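Local coordinates for nitrate regulatory protein (Klebsiella oxytoca, PDB 4AKK), which binds a terminator in the leader RNA of the nasF operon and, in response to nitrate or nitrite, brings about transcription antitermination, at residues Leu219-Gln222 with Leu223-Arg226. Sequence-based numbering, arbitrary orientation.
Sequences LRQQ and LVDR
The amide of Gln-221 and the carboxylate of Asp-225, one turn apart on the helix 217-240, meet with their planes 37° apart. Asp-225 OD1 sits at the amide edge, almost in its plane, and takes a hydrogen bond of 3.0 Å from Gln-221 NE2. On the carboxylate the approach is from the syn side but 32° out of the plane. Gln-221 leaves the backbone with CG anti to N, and the bend at chi2 (64°) brings the amide alongside the Asp-225 carboxylate. Asp-225 OD2 lies 3.0 Å from Gln-221 O, acceptor beside acceptor and no hydrogen bond. The guanidinium of Arg-226 doubles back over the preceding turn, its chain bent at chi2. Arg-226 NH1 stands 2.9 Å from Gln-222 O, oblique to the guanidinium. Val-224 CG2 rests 3.1 Å from Arg-220 O, the carbonyl that also receives Val-224 N. Backbone bonds from i+4 to i, such as Asp-225 N to Gln-221 O at 2.8 Å, tie the two turns together. Gln-221 OE1 accepts a hydrogen bond from Trp-389 NE1, so the amide is gripped at both ends and its flip is settled, while the guanidinium of Arg-220 is held by a salt bridge to Glu-386 and a cation-pi contact with Trp-389. Arg-226 NE is bonded to Gln-201 OE1 on helix 180-212, and the extended Gln-222 has its NE2 hydrogen-bonded to Glu-218 OE2. Leu-219 and Leu-223 pack on helix 180-212, whereas Gln-221 touches helices 360-380 and 403-412, and Val-224 touches 385-399 and 403-412. The arrangement is an i to i+4 side-chain hydrogen bond along an alpha-helix, here one of the nitrate-sensing NIT region that packs against the helices of the RNA-binding ANTAR effector.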
# COMPACT_ATOMS: atom_id res chain seq x y z
N LEU A 219 6.22 12.62 25.40
CA LEU A 219 4.82 12.27 25.60
C LEU A 219 3.93 13.08 24.67
O LEU A 219 3.00 12.56 24.05
CB LEU A 219 4.42 12.48 27.07
CG LEU A 219 3.00 12.05 27.47
CD1 LEU A 219 2.80 10.57 27.18
CD2 LEU A 219 2.72 12.35 28.95
N ARG A 220 4.22 14.37 24.56
CA ARG A 220 3.50 15.22 23.64
C ARG A 220 3.56 14.75 22.17
O ARG A 220 2.56 14.82 21.44
CB ARG A 220 3.97 16.68 23.77
CG ARG A 220 3.33 17.59 22.72
CD ARG A 220 3.72 19.05 22.91
NE ARG A 220 5.08 19.32 22.47
CZ ARG A 220 5.63 20.53 22.42
NH1 ARG A 220 4.92 21.59 22.81
NH2 ARG A 220 6.88 20.69 22.00
N GLN A 221 4.73 14.28 21.72
CA GLN A 221 4.82 13.81 20.33
C GLN A 221 3.99 12.54 20.16
O GLN A 221 3.24 12.40 19.19
CB GLN A 221 6.29 13.60 19.90
CG GLN A 221 6.47 13.37 18.39
CD GLN A 221 6.07 14.56 17.53
OE1 GLN A 221 6.60 15.67 17.68
NE2 GLN A 221 5.13 14.34 16.61
N GLN A 222 4.09 11.62 21.12
CA GLN A 222 3.31 10.39 21.09
C GLN A 222 1.81 10.69 21.08
O GLN A 222 1.03 10.02 20.42
CB GLN A 222 3.66 9.51 22.28
CG GLN A 222 5.10 9.00 22.31
CD GLN A 222 5.37 8.13 23.53
OE1 GLN A 222 4.46 7.79 24.27
NE2 GLN A 222 6.64 7.78 23.75
N LEU A 223 1.41 11.71 21.83
CA LEU A 223 -0.00 12.05 21.91
C LEU A 223 -0.45 12.58 20.56
O LEU A 223 -1.42 12.10 19.97
CB LEU A 223 -0.26 13.09 23.01
CG LEU A 223 -1.68 13.66 23.08
CD1 LEU A 223 -2.69 12.55 23.41
CD2 LEU A 223 -1.73 14.77 24.12
N VAL A 224 0.26 13.58 20.07
CA VAL A 224 0.01 14.13 18.76
C VAL A 224 -0.06 13.03 17.70
O VAL A 224 -0.91 13.08 16.81
CB VAL A 224 1.12 15.14 18.39
CG1 VAL A 224 1.10 15.44 16.90
CG2 VAL A 224 0.98 16.41 19.23
N ASP A 225 0.84 12.06 17.78
CA ASP A 225 0.91 11.01 16.77
C ASP A 225 -0.35 10.13 16.82
O ASP A 225 -0.83 9.66 15.79
CB ASP A 225 2.16 10.13 16.94
CG ASP A 225 3.48 10.89 16.71
OD1 ASP A 225 3.50 11.92 15.98
OD2 ASP A 225 4.50 10.43 17.27
N ARG A 226 -0.87 9.90 18.02
CA ARG A 226 -2.08 9.11 18.19
C ARG A 226 -3.27 9.87 17.63
O ARG A 226 -4.17 9.28 17.02
CB ARG A 226 -2.33 8.78 19.66
CG ARG A 226 -1.23 7.95 20.32
CD ARG A 226 -0.75 6.89 19.37
NE ARG A 226 0.24 5.98 19.94
CZ ARG A 226 1.55 6.24 20.03
NH1 ARG A 226 2.04 7.41 19.61
NH2 ARG A 226 2.36 5.33 20.55